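Local coordinates for protein CHAD domain (Ricinus communis, PDB 6QV5) that probably binds inorganic polyphosphate through its all-helical CHAD domain, and carries a zinc ion in the crystal, at residues Pro82-Asp87 and Leu154-Trp159; Ala199-Thr204 and Glu239-His244. All blocks are in the same frame, centred on the assembly; numbering follows the deposited sequence.

Contact 1. Residues Pro82-Asp87 and Leu154-Trp159; sequences PALQDD and LTLGAW
L84 is the single residue of 82-87 that meets the helix segment 154-159, and it does so with both methyls. CD2 sits on T155, 3.8 Å from its CB and equally close to its CG2, and also nears the start of L156, 4.1 Å from its N. CD1 meets CD2 of L156 at 4.1 Å, the nearest pair of side-chain atoms between the two leucines. The L84 and T155 side chains are set obliquely to each other. Those of L84 and L156 run past each other in opposite directions. CG of L84 stands anti to the carbonyl carbon (chi1 -74°), which carries the fork across to the other helix. W159 adds its CB rather than its ring: CB is 4.4 Å from L84 CD1, a loose contact.

T155 turns its apolar side to the leucine. Its chi1 of -47° sets OG1 beside the backbone N, which leaves CG2 anti to N and facing L84. OG1 is hydrogen-bonded to the carbonyl of R151, one turn back. L84 also touches L152, one turn before L156. L156 packs on L38 and L67, and W159 on L34 and L71. Nearby, D87 forms a salt bridge from OD1 to R148, a polar tie between the same two helices.

The axes of the two segments come within 10.9 Å and their directions differ by 136°, an oblique crossing nearer to antiparallel than to parallel. This is apolar interhelical packing in the all-helical CHAD fold with its four-helix bundle, joining 82-108 to 147-163 with 26-42 and 54-73 alongside.

Contact 2. Residues Ala199-Thr204 and Glu239-His244; sequences ASAHRT and EELGRH
L241 lays its two methyls over one turn of the helix segment 199-204. CD2 is 4.0 Å from CB of A201 and 3.8 Å from the same residue's O. CD1 reaches CG2 of T204, also at 4.0 Å. The T204 and L241 side chains cross at about a right angle. CG of L241 is anti to its carbonyl carbon (chi1 -69°), and the fork spans A201 and T204, one turn apart. A201 offers its methyl and its backbone O, and the two helices come close here: its CA is 7.0 Å from that of L241.

With chi1 -52°, OG1 of T204 lies beside the backbone N, while CG2 is turned to the leucine. OG1 donates to O of S200 at 2.9 Å, tilted 27° from the carbonyl plane. T204 N reaches that oxygen from the opposite face, so two bonds grip it. L241 also packs on A284 of a loop and on I289 of helix 286-293. Beside it R243 NH2 bridges to E240 OE2 at 2.9 Å, and E240 OE2 also accepts from D285 N.

Across the interface the contact is methyl packing, partly against the backbone O of A201, with no polar bond between the segments. T204 OG1, E240 OE2 and R243 find their partners elsewhere, so the two helices meet here by shape and dispersion.

How the contacts relate
Contacts 1 and 2 hold different pairs of helices: 82-108 with 147-163, and 198-217 with 224-260. They lie on opposite sides of the chain's centre, with centres 30 Å apart and nearest atoms about 16 Å apart. Contact 1 closes along the chain before contact 2 opens. Contact 1 is farther out and partly buried, with an exposed threonine at its margin. Contact 2 is nearer the middle and buried. Both rest on one leucine and a threonine whose hydroxyl is kept by its own helix. Contact 1 adds a second leucine and a tryptophan, whereas contact 2 sets its leucine against an alanine. Both are away from the zinc site.

Contact 1. Residues Pro82-Asp87 and Leu154-Trp159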
# COMPACT_ATOMS: atom_id res chain seq x y z
N PRO A 82 -21.39 1.10 -1.54
CA PRO A 82 -20.69 2.40 -1.64
C PRO A 82 -20.40 3.10 -0.31
O PRO A 82 -19.38 3.78 -0.21
CB PRO A 82 -21.60 3.24 -2.54
CG PRO A 82 -22.93 2.57 -2.47
CD PRO A 82 -22.63 1.11 -2.34
N ALA A 83 -21.27 2.92 0.70
CA ALA A 83 -21.12 3.50 2.04
C ALA A 83 -19.87 2.97 2.74
O ALA A 83 -19.16 3.76 3.38
CB ALA A 83 -22.36 3.21 2.88
N LEU A 84 -19.57 1.66 2.60
CA LEU A 84 -18.39 1.02 3.18
C LEU A 84 -17.12 1.49 2.47
O LEU A 84 -16.12 1.76 3.14
CB LEU A 84 -18.49 -0.52 3.13
CG LEU A 84 -19.44 -1.19 4.13
CD1 LEU A 84 -19.60 -2.65 3.81
CD2 LEU A 84 -18.93 -1.05 5.56
N GLN A 85 -17.18 1.61 1.13
CA GLN A 85 -16.07 2.08 0.28
C GLN A 85 -15.64 3.51 0.62
O GLN A 85 -14.46 3.83 0.51
CB GLN A 85 -16.42 1.94 -1.21
CG GLN A 85 -16.41 0.49 -1.70
CD GLN A 85 -16.66 0.39 -3.18
OE1 GLN A 85 -17.80 0.48 -3.65
NE2 GLN A 85 -15.61 0.19 -3.95
N ASP A 86 -16.60 4.36 1.06
CA ASP A 86 -16.34 5.74 1.47
C ASP A 86 -15.59 5.76 2.80
O ASP A 86 -14.68 6.58 2.98
CB ASP A 86 -17.66 6.53 1.60
CG ASP A 86 -18.44 6.75 0.31
OD1 ASP A 86 -17.83 6.64 -0.78
OD2 ASP A 86 -19.65 7.06 0.39
N ASP A 87 -15.95 4.85 3.73
CA ASP A 87 -15.33 4.71 5.04
C ASP A 87 -13.93 4.09 4.95
O ASP A 87 -13.07 4.42 5.77
CB ASP A 87 -16.23 3.93 6.01
CG ASP A 87 -17.59 4.55 6.27
OD1 ASP A 87 -17.66 5.79 6.46
OD2 ASP A 87 -18.59 3.80 6.32
N LEU A 154 -17.06 -3.91 11.71
CA LEU A 154 -18.19 -4.77 12.03
C LEU A 154 -19.08 -4.99 10.80
O LEU A 154 -19.43 -6.14 10.52
CB LEU A 154 -18.99 -4.15 13.19
CG LEU A 154 -20.12 -4.97 13.81
CD1 LEU A 154 -19.56 -6.10 14.67
CD2 LEU A 154 -21.02 -4.09 14.64
N THR A 155 -19.42 -3.91 10.07
CA THR A 155 -20.26 -3.97 8.87
C THR A 155 -19.55 -4.71 7.73
O THR A 155 -20.21 -5.46 7.00
CB THR A 155 -20.79 -2.57 8.48
OG1 THR A 155 -21.29 -1.91 9.64
CG2 THR A 155 -21.89 -2.62 7.43
N LEU A 156 -18.21 -4.54 7.59
CA LEU A 156 -17.42 -5.23 6.56
C LEU A 156 -17.41 -6.74 6.81
O LEU A 156 -17.61 -7.51 5.87
CB LEU A 156 -15.97 -4.71 6.51
CG LEU A 156 -15.65 -3.63 5.46
CD1 LEU A 156 -14.26 -3.07 5.69
CD2 LEU A 156 -15.75 -4.18 4.04
N GLY A 157 -17.19 -7.13 8.07
CA GLY A 157 -17.17 -8.52 8.51
C GLY A 157 -18.51 -9.21 8.33
O GLY A 157 -18.56 -10.37 7.90
N ALA A 158 -19.61 -8.48 8.62
CA ALA A 158 -20.99 -8.96 8.48
C ALA A 158 -21.35 -9.15 7.00
O ALA A 158 -22.01 -10.13 6.66
CB ALA A 158 -21.95 -7.97 9.13
N TRP A 159 -20.90 -8.22 6.13
CA TRP A 159 -21.12 -8.26 4.69
C TRP A 159 -20.32 -9.42 4.07
O TRP A 159 -20.84 -10.13 3.21
CB TRP A 159 -20.75 -6.92 4.04
CG TRP A 159 -20.70 -6.94 2.54
CD1 TRP A 159 -21.76 -6.83 1.69
CD2 TRP A 159 -19.54 -7.11 1.73
NE1 TRP A 159 -21.32 -6.92 0.38
CE2 TRP A 159 -19.96 -7.10 0.38
CE3 TRP A 159 -18.17 -7.29 2.00
CZ2 TRP A 159 -19.07 -7.25 -0.69
CZ3 TRP A 159 -17.29 -7.44 0.95
CH2 TRP A 159 -17.74 -7.41 -0.38

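Contact 2. Residues Ala199-Thr204 and Glu239-His244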
# COMPACT_ATOMS: atom_id res chain seq x y z
N ALA A 199 1.97 9.92 -14.34
CA ALA A 199 0.77 9.09 -14.52
C ALA A 199 1.08 7.64 -14.91
O ALA A 199 0.45 6.73 -14.38
CB ALA A 199 -0.16 9.73 -15.54
N SER A 200 2.05 7.44 -15.82
CA SER A 200 2.47 6.12 -16.30
C SER A 200 3.27 5.35 -15.24
O SER A 200 3.07 4.14 -15.09
CB SER A 200 3.25 6.23 -17.60
OG SER A 200 2.46 6.80 -18.62
N ALA A 201 4.17 6.05 -14.52
CA ALA A 201 5.01 5.47 -13.46
C ALA A 201 4.18 5.02 -12.26
O ALA A 201 4.49 3.98 -11.67
CB ALA A 201 6.07 6.47 -13.02
N HIS A 202 3.13 5.79 -11.91
CA HIS A 202 2.20 5.50 -10.81
C HIS A 202 1.34 4.27 -11.15
O HIS A 202 1.12 3.44 -10.27
CB HIS A 202 1.33 6.73 -10.49
CG HIS A 202 0.07 6.43 -9.74
ND1 HIS A 202 0.08 6.16 -8.39
CD2 HIS A 202 -1.21 6.37 -10.19
CE1 HIS A 202 -1.18 5.94 -8.05
NE2 HIS A 202 -1.99 6.06 -9.10
N ARG A 203 0.88 4.17 -12.42
CA ARG A 203 0.08 3.06 -12.92
C ARG A 203 0.84 1.73 -12.86
O ARG A 203 0.25 0.71 -12.51
CB ARG A 203 -0.40 3.33 -14.36
CG ARG A 203 -1.74 4.06 -14.42
CD ARG A 203 -2.23 4.22 -15.85
NE ARG A 203 -1.53 5.30 -16.55
CZ ARG A 203 -1.57 5.49 -17.87
NH1 ARG A 203 -2.27 4.67 -18.65
NH2 ARG A 203 -0.91 6.50 -18.41
N THR A 204 2.15 1.76 -13.18
CA THR A 204 3.04 0.59 -13.14
C THR A 204 3.25 0.14 -11.68
O THR A 204 3.16 -1.06 -11.41
CB THR A 204 4.35 0.89 -13.89
OG1 THR A 204 4.04 1.39 -15.20
CG2 THR A 204 5.25 -0.34 -14.02
N GLU A 239 10.03 -1.20 -5.14
CA GLU A 239 11.10 -0.55 -4.37
C GLU A 239 11.70 0.63 -5.16
O GLU A 239 11.96 1.68 -4.58
CB GLU A 239 12.19 -1.57 -4.02
CG GLU A 239 13.22 -1.10 -3.01
CD GLU A 239 14.46 -1.97 -2.94
OE1 GLU A 239 14.36 -3.10 -2.40
OE2 GLU A 239 15.52 -1.53 -3.43
N GLU A 240 11.89 0.45 -6.49
CA GLU A 240 12.46 1.46 -7.38
C GLU A 240 11.50 2.62 -7.64
O GLU A 240 11.89 3.78 -7.46
CB GLU A 240 12.97 0.82 -8.69
CG GLU A 240 13.61 1.78 -9.69
CD GLU A 240 14.79 2.63 -9.23
OE1 GLU A 240 15.57 2.17 -8.37
OE2 GLU A 240 14.92 3.77 -9.74
N LEU A 241 10.25 2.32 -8.06
CA LEU A 241 9.24 3.34 -8.34
C LEU A 241 8.76 4.05 -7.06
O LEU A 241 8.40 5.22 -7.11
CB LEU A 241 8.04 2.76 -9.11
CG LEU A 241 8.29 2.32 -10.56
CD1 LEU A 241 7.29 1.27 -10.99
CD2 LEU A 241 8.26 3.51 -11.52
N GLY A 242 8.80 3.33 -5.93
CA GLY A 242 8.43 3.84 -4.62
C GLY A 242 9.43 4.83 -4.07
O GLY A 242 9.05 5.78 -3.38
N ARG A 243 10.73 4.63 -4.40
CA ARG A 243 11.85 5.49 -4.01
C ARG A 243 11.66 6.90 -4.59
O ARG A 243 11.77 7.88 -3.86
CB ARG A 243 13.19 4.87 -4.47
CG ARG A 243 14.42 5.75 -4.25
CD ARG A 243 15.60 5.37 -5.14
NE ARG A 243 15.28 5.43 -6.58
CZ ARG A 243 15.34 6.54 -7.32
NH1 ARG A 243 15.71 7.69 -6.78
NH2 ARG A 243 15.04 6.49 -8.61
N HIS A 244 11.34 6.98 -5.90
CA HIS A 244 11.09 8.24 -6.61
C HIS A 244 9.78 8.87 -6.15
O HIS A 244 9.67 10.10 -6.14
CB HIS A 244 11.09 8.01 -8.14
CG HIS A 244 11.06 9.28 -8.93
ND1 HIS A 244 12.22 9.94 -9.28
CD2 HIS A 244 10.00 9.99 -9.38
CE1 HIS A 244 11.83 11.02 -9.95
NE2 HIS A 244 10.50 11.09 -10.03